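Local coordinates for Succinylglutamatedesuccinylase/aspartoacylase (Rhodobacter sphaeroides 2.4.1, PDB 3CDX), which probably hydrolyses carbon-nitrogen bonds of linear amides, as a metal-dependent member of the succinylglutamate desuccinylase/aspartoacylase family, with a calcium ion bound in this crystal, at residues A[45-50]-A[86-91]; A[52-57]-A[238-243]; A[272-277]-A[306-311]. All coordinates share one frame; numbering follows the deposited sequence.

Contact 1 of 3, residues A[45-50]-A[86-91]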
# COMPACT_ATOMS: atom_id res chain seq x y z
N ILE A 45 29.94 6.08 10.05
CA ILE A 45 31.22 6.50 9.41
C ILE A 45 32.35 6.36 10.43
O ILE A 45 32.25 6.89 11.55
CB ILE A 45 31.24 8.01 8.99
CG1 ILE A 45 30.14 8.37 8.01
CG2 ILE A 45 32.63 8.40 8.39
CD1 ILE A 45 30.02 9.90 7.78
N THR A 46 33.40 5.62 10.05
CA THR A 46 34.61 5.44 10.83
C THR A 46 35.77 5.95 9.97
O THR A 46 35.86 5.64 8.77
CB THR A 46 34.86 3.96 11.24
OG1 THR A 46 33.73 3.44 11.94
CG2 THR A 46 36.08 3.84 12.19
N VAL A 47 36.63 6.76 10.59
CA VAL A 47 37.83 7.29 9.91
C VAL A 47 39.01 7.01 10.80
O VAL A 47 38.96 7.27 12.03
CB VAL A 47 37.74 8.80 9.55
CG1 VAL A 47 37.62 9.67 10.80
CG2 VAL A 47 38.96 9.25 8.72
N VAL A 48 40.05 6.44 10.19
CA VAL A 48 41.35 6.26 10.82
C VAL A 48 42.36 7.09 10.02
O VAL A 48 42.50 6.91 8.80
CB VAL A 48 41.78 4.75 10.89
CG1 VAL A 48 43.17 4.60 11.48
CG2 VAL A 48 40.79 3.92 11.69
N LYS A 49 43.06 7.99 10.71
CA LYS A 49 44.10 8.79 10.09
C LYS A 49 45.39 8.69 10.91
O LYS A 49 45.39 8.87 12.12
CB LYS A 49 43.63 10.24 9.94
CG LYS A 49 44.58 11.16 9.14
CD LYS A 49 44.04 12.58 9.07
CE LYS A 49 45.16 13.64 9.11
NZ LYS A 49 46.05 13.53 7.96
N ASN A 50 46.49 8.40 10.23
CA ASN A 50 47.81 8.37 10.86
C ASN A 50 48.87 8.60 9.81
O ASN A 50 48.79 8.09 8.68
CB ASN A 50 48.06 7.01 11.53
CG ASN A 50 49.36 6.97 12.35
OD1 ASN A 50 49.55 7.74 13.27
ND2 ASN A 50 50.24 6.02 12.01
N GLN A 86 49.18 4.35 7.42
CA GLN A 86 49.95 5.45 6.84
C GLN A 86 49.17 6.13 5.73
O GLN A 86 49.24 5.77 4.55
CB GLN A 86 51.35 5.00 6.39
CG GLN A 86 52.30 4.68 7.56
CD GLN A 86 52.75 5.91 8.34
OE1 GLN A 86 53.01 6.97 7.76
NE2 GLN A 86 52.84 5.77 9.66
N GLY A 87 48.38 7.13 6.15
CA GLY A 87 47.44 7.77 5.27
C GLY A 87 46.09 7.88 5.96
O GLY A 87 46.00 8.28 7.13
N ARG A 88 45.02 7.51 5.24
CA ARG A 88 43.66 7.71 5.75
C ARG A 88 42.70 6.71 5.13
O ARG A 88 42.71 6.51 3.91
CB ARG A 88 43.18 9.15 5.51
CG ARG A 88 41.83 9.47 6.20
CD ARG A 88 41.46 10.96 6.15
NE ARG A 88 41.65 11.49 4.80
CZ ARG A 88 41.48 12.76 4.46
NH1 ARG A 88 41.70 13.13 3.20
NH2 ARG A 88 41.10 13.67 5.35
N VAL A 89 41.91 6.08 6.01
CA VAL A 89 40.85 5.13 5.64
C VAL A 89 39.49 5.67 6.13
O VAL A 89 39.31 5.93 7.32
CB VAL A 89 41.09 3.73 6.22
CG1 VAL A 89 40.06 2.71 5.69
CG2 VAL A 89 42.55 3.24 5.89
N ILE A 90 38.58 5.88 5.18
CA ILE A 90 37.18 6.27 5.45
C ILE A 90 36.25 5.10 5.09
O ILE A 90 36.26 4.62 3.95
CB ILE A 90 36.83 7.55 4.68
CG1 ILE A 90 37.81 8.68 5.10
CG2 ILE A 90 35.30 7.98 4.92
CD1 ILE A 90 37.84 9.83 4.16
N MET A 91 35.43 4.67 6.05
CA MET A 91 34.62 3.44 5.96
C MET A 91 33.15 3.74 6.23
O MET A 91 32.81 4.19 7.31
CB MET A 91 35.13 2.37 6.94
CG MET A 91 36.56 1.83 6.53
SD MET A 91 37.51 0.96 7.81
CE MET A 91 37.77 2.33 8.95
O HOH W 1 31.75 2.86 10.09
O HOH W 2 47.39 10.54 7.26
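Met91 meets Thr46 by folding back at its thioether: the turn about the SD bond (chi3 -65°) returns CE to within 4.0 Å of Thr46 CG2. The threonine methyl faces it, lying opposite the backbone N across CA-CB while OG1 (chi1 -56°) stands beside that N. The two residues form a hydrogen-bonded pair in an antiparallel ladder between strands 40-50 and 87-92, part of the beta sheet of the catalytic domain. The axes of the two segments approach to 4.8 Å, which allows the peptide groups to bond in reciprocal pairs at Thr46-Met91, Val48-Val89 and Asn50-Gly87. Between them, alpha hydrogens point at carbonyls, as from Val47 CA to Val89 O.

The face bearing Thr46, Val48, Val89 and Met91 meets helix 68-79 through Thr46 and Met91; flexible methionine and beta-branched residues suit such a buried strand surface. On the other face Val47 CG2 lies 3.8 Å from Ile90 CG1 and equally near Arg88 CG, whose aliphatic stem crosses the valine at a slant. The guanidinium beyond it bonds to Phe17 O and Thr55 OG1, so the stem packs on the valine while the head is held by these two oxygens. Gly87 has a positive phi (133°), at which a CB would press on the preceding carbonyl oxygen, hence glycine. At the other end a water bridges Thr46 OG1, 2.8 Å away, and Met91 O. The ladder closes with Gly87 N donating almost straight to Asn50 O at 2.7 Å.

Contact 2 of 3, residues A[52-57]-A[238-243]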
# COMPACT_ATOMS: atom_id res chain seq x y z
N SER A 52 51.37 9.46 7.07
CA SER A 52 51.41 10.03 5.75
C SER A 52 51.04 9.02 4.67
O SER A 52 51.63 7.93 4.58
CB SER A 52 52.82 10.59 5.50
OG SER A 52 52.77 11.72 4.65
N GLY A 53 50.09 9.38 3.81
CA GLY A 53 49.68 8.49 2.71
C GLY A 53 48.37 8.90 2.07
O GLY A 53 47.81 9.94 2.44
N PRO A 54 47.90 8.11 1.09
CA PRO A 54 46.69 8.39 0.33
C PRO A 54 45.43 8.05 1.14
O PRO A 54 45.51 7.41 2.22
CB PRO A 54 46.82 7.49 -0.90
CG PRO A 54 47.64 6.34 -0.44
CD PRO A 54 48.58 6.88 0.62
N THR A 55 44.27 8.51 0.64
CA THR A 55 43.02 8.22 1.34
C THR A 55 42.32 7.12 0.57
O THR A 55 42.14 7.24 -0.63
CB THR A 55 42.13 9.48 1.46
OG1 THR A 55 42.73 10.42 2.37
CG2 THR A 55 40.69 9.10 1.99
N VAL A 56 41.93 6.05 1.28
CA VAL A 56 41.11 4.98 0.70
C VAL A 56 39.69 5.06 1.21
O VAL A 56 39.45 5.00 2.40
CB VAL A 56 41.70 3.58 1.01
CG1 VAL A 56 40.78 2.48 0.50
CG2 VAL A 56 43.15 3.46 0.43
N LEU A 57 38.73 5.18 0.30
CA LEU A 57 37.33 5.25 0.71
C LEU A 57 36.63 3.95 0.36
O LEU A 57 36.65 3.52 -0.80
CB LEU A 57 36.64 6.46 0.08
CG LEU A 57 35.10 6.53 0.08
CD1 LEU A 57 34.50 6.72 1.49
CD2 LEU A 57 34.63 7.61 -0.89
N LYS A 238 47.01 -2.48 1.40
CA LYS A 238 48.40 -2.90 1.24
C LYS A 238 48.97 -2.37 -0.08
O LYS A 238 50.05 -1.77 -0.08
CB LYS A 238 48.53 -4.43 1.36
CG LYS A 238 48.17 -4.93 2.75
CD LYS A 238 48.19 -6.43 2.80
CE LYS A 238 48.03 -6.94 4.22
NZ LYS A 238 47.67 -8.42 4.16
N HIS A 239 48.22 -2.55 -1.17
CA HIS A 239 48.56 -2.02 -2.47
C HIS A 239 48.82 -0.53 -2.41
O HIS A 239 49.73 -0.01 -3.05
CB HIS A 239 47.43 -2.28 -3.46
CG HIS A 239 47.62 -1.65 -4.80
ND1 HIS A 239 48.55 -2.12 -5.71
CD2 HIS A 239 46.99 -0.63 -5.41
CE1 HIS A 239 48.49 -1.39 -6.82
NE2 HIS A 239 47.54 -0.49 -6.67
N MET A 240 48.04 0.18 -1.64
CA MET A 240 48.17 1.62 -1.68
C MET A 240 49.24 2.11 -0.71
O MET A 240 49.54 3.32 -0.69
CB MET A 240 46.82 2.30 -1.42
CG MET A 240 45.84 2.08 -2.57
SD MET A 240 46.16 2.93 -4.12
CE MET A 240 45.95 4.62 -3.53
N GLY A 241 49.79 1.18 0.07
CA GLY A 241 50.83 1.46 1.07
C GLY A 241 50.32 2.10 2.34
O GLY A 241 51.08 2.77 3.06
N VAL A 242 49.04 1.88 2.65
CA VAL A 242 48.39 2.47 3.82
C VAL A 242 48.58 1.57 5.05
O VAL A 242 48.68 2.04 6.17
CB VAL A 242 46.88 2.79 3.53
CG1 VAL A 242 46.13 3.28 4.76
CG2 VAL A 242 46.78 3.79 2.41
N ILE A 243 48.65 0.26 4.83
CA ILE A 243 49.01 -0.66 5.89
C ILE A 243 50.11 -1.57 5.37
O ILE A 243 50.32 -1.70 4.17
CB ILE A 243 47.79 -1.51 6.40
CG1 ILE A 243 47.45 -2.61 5.40
CG2 ILE A 243 46.57 -0.59 6.67
CD1 ILE A 243 46.27 -3.48 5.79
O HOH W 3 51.73 5.52 3.02
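Apolar contacts carry the meeting of Pro54 and Val56 with Met240 and Val242, where the start of strand 55-60 faces the turn that ends helix 223-239. The methionine bends twice, at chi2 (-71°) and chi3, which brings CE to the CB-CG edge of the proline ring, 3.9 Å from Pro54 CG. Val242 CG2 instead sits over a face of the ring, also 3.9 Å from Pro54 CG, the two side chains running past each other in opposite senses. Closest of all, Pro54 CG rests 3.6 Å from the carbonyl oxygen Met240 O. Deeper in, Val56 CG2 lies 4.1 Å from Val242 CG2, and Val56 also packs on Leu237 and Ile144. Compact branched valines fit this buried layer, while a rigid ring suits the partly exposed margin. With an alanine here in place of Pro54, CG and CD are gone; Val242 CG2 would probably lose the ring face under it and Met240 CE keep only CB, opening a gap between strand and turn.

Polar links are indirect. One water lies 2.9 Å from Ser52 O and 2.8 Å from Gly241 O, bridging backbone to backbone. Within the turn, Gly241 N bonds to Lys238 O in a Schellman motif; the positive phi of Gly241 (77°) favours glycine.

With no direct hydrogen bond between the segments, their fit depends on close contact of apolar carbons with each other and with the Met240 carbonyl, plus one bridging water.

Contact 3 of 3, residues A[272-277]-A[306-311]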
# COMPACT_ATOMS: atom_id res chain seq x y z
N ALA A 272 15.18 -12.30 -21.52
CA ALA A 272 13.85 -12.92 -21.55
C ALA A 272 12.87 -12.18 -22.49
O ALA A 272 12.55 -11.00 -22.24
CB ALA A 272 13.27 -12.99 -20.12
N PRO A 273 12.38 -12.85 -23.56
CA PRO A 273 11.41 -12.16 -24.42
C PRO A 273 9.99 -12.22 -23.88
O PRO A 273 9.11 -11.50 -24.34
CB PRO A 273 11.50 -12.93 -25.75
CG PRO A 273 12.49 -14.07 -25.51
CD PRO A 273 12.69 -14.20 -24.06
N ARG A 274 9.77 -13.13 -22.94
CA ARG A 274 8.45 -13.28 -22.36
C ARG A 274 8.57 -13.38 -20.85
O ARG A 274 9.59 -13.82 -20.31
CB ARG A 274 7.70 -14.49 -22.94
CG ARG A 274 7.35 -14.46 -24.45
CD ARG A 274 6.26 -13.43 -24.86
NE ARG A 274 6.19 -13.32 -26.32
CZ ARG A 274 5.72 -12.27 -27.01
NH1 ARG A 274 5.26 -11.18 -26.41
NH2 ARG A 274 5.73 -12.32 -28.34
N THR A 275 7.52 -12.95 -20.17
CA THR A 275 7.37 -13.22 -18.74
C THR A 275 7.04 -14.71 -18.49
O THR A 275 6.14 -15.28 -19.11
CB THR A 275 6.34 -12.27 -18.15
OG1 THR A 275 6.84 -10.94 -18.29
CG2 THR A 275 6.08 -12.56 -16.63
N GLY A 276 7.81 -15.36 -17.63
CA GLY A 276 7.45 -16.70 -17.21
C GLY A 276 8.46 -17.25 -16.23
O GLY A 276 9.23 -16.50 -15.65
N LEU A 277 8.48 -18.57 -16.08
CA LEU A 277 9.32 -19.26 -15.12
C LEU A 277 10.59 -19.77 -15.83
O LEU A 277 10.57 -20.75 -16.60
CB LEU A 277 8.54 -20.41 -14.44
CG LEU A 277 9.29 -21.39 -13.50
CD1 LEU A 277 10.30 -20.70 -12.61
CD2 LEU A 277 8.32 -22.21 -12.64
N ALA A 306 4.61 -25.71 -24.80
CA ALA A 306 6.04 -25.94 -24.67
C ALA A 306 6.77 -24.71 -24.16
O ALA A 306 6.45 -23.59 -24.53
CB ALA A 306 6.67 -26.40 -26.01
N PRO A 307 7.79 -24.93 -23.32
CA PRO A 307 8.60 -23.80 -22.84
C PRO A 307 9.42 -23.15 -23.96
O PRO A 307 9.76 -23.78 -24.98
CB PRO A 307 9.52 -24.44 -21.80
CG PRO A 307 9.57 -25.87 -22.17
CD PRO A 307 8.23 -26.21 -22.73
N LEU A 308 9.77 -21.89 -23.74
CA LEU A 308 10.56 -21.19 -24.74
C LEU A 308 12.05 -21.33 -24.45
O LEU A 308 12.55 -20.82 -23.45
CB LEU A 308 10.12 -19.72 -24.82
CG LEU A 308 10.85 -18.77 -25.77
CD1 LEU A 308 10.48 -19.12 -27.25
CD2 LEU A 308 10.42 -17.32 -25.43
N GLU A 309 12.77 -22.01 -25.36
CA GLU A 309 14.22 -22.17 -25.26
C GLU A 309 14.97 -20.86 -25.53
O GLU A 309 14.70 -20.17 -26.54
CB GLU A 309 14.70 -23.22 -26.27
CG GLU A 309 16.20 -23.64 -26.07
CD GLU A 309 16.69 -24.61 -27.17
OE1 GLU A 309 15.92 -24.85 -28.10
OE2 GLU A 309 17.83 -25.10 -27.09
N LEU A 310 15.92 -20.52 -24.64
CA LEU A 310 16.85 -19.38 -24.85
C LEU A 310 18.26 -19.88 -25.08
O LEU A 310 18.67 -20.85 -24.44
CB LEU A 310 16.91 -18.42 -23.63
CG LEU A 310 15.57 -17.84 -23.12
CD1 LEU A 310 15.75 -16.68 -22.16
CD2 LEU A 310 14.67 -17.44 -24.30
N LEU A 311 19.02 -19.20 -25.95
CA LEU A 311 20.41 -19.59 -26.25
C LEU A 311 21.40 -18.51 -25.82
O LEU A 311 21.09 -17.32 -25.95
CB LEU A 311 20.60 -19.86 -27.76
CG LEU A 311 19.58 -20.74 -28.47
CD1 LEU A 311 19.93 -20.80 -29.98
CD2 LEU A 311 19.53 -22.13 -27.85
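Leu308 reaches for Pro273 from a strand that has no backbone bond to it. Its CB leaves the main chain toward the 272-277 segment, and CG lies opposite the backbone N (chi1 178°), carrying the side chain straight out. From CG the CD2 branch does the touching: it reaches the CG-CD corner of the proline ring, 3.9 Å from Pro273 CG, and lies 4.3 Å from Arg274 CG. The side chain also packs on Phe299. Two residues on, Leu310 points the same way; its CD2 lies 3.8 Å from Pro273 CD, sliding past the ring, while CD1 approaches Ala272 CA at 4.3 Å.

A proline offers a stiff apolar surface to both leucines, and the small Ala272 lets Leu310 come close to the backbone. Arg274 contributes its CG here, while its NH1 forms a salt bridge with Asp302 of a third subunit.

Strands 276-280 and 308-311 both pair with strand 293-298, which runs between them, and Pro273 also packs on Ile297 of that middle strand. Leucines on an outer strand thus meet the loop leading into the strand two places away, bridging one face of a small four-stranded antiparallel sheet.

Contacts 1 and 2 are neighbours, their centres about 9 Å apart, and share a sheet in which strand 87-92 lies between 40-50 on one side and 55-60 on the other. Their segments alternate along the chain, and backbone groups link them directly: Arg88 O with Val56 N, Gln86 N with Val242 O, both probable hydrogen bonds. Together they tie strands near the start of the catalytic fold to the end of helix 223-239. Contact 3 comes later, in a separate four-stranded antiparallel sheet on the opposite side of the chain's centre, about 49 Å from contact 1 between centres. Contacts 1 and 3 both touch the second subunit, so two distant regions contribute to the assembly.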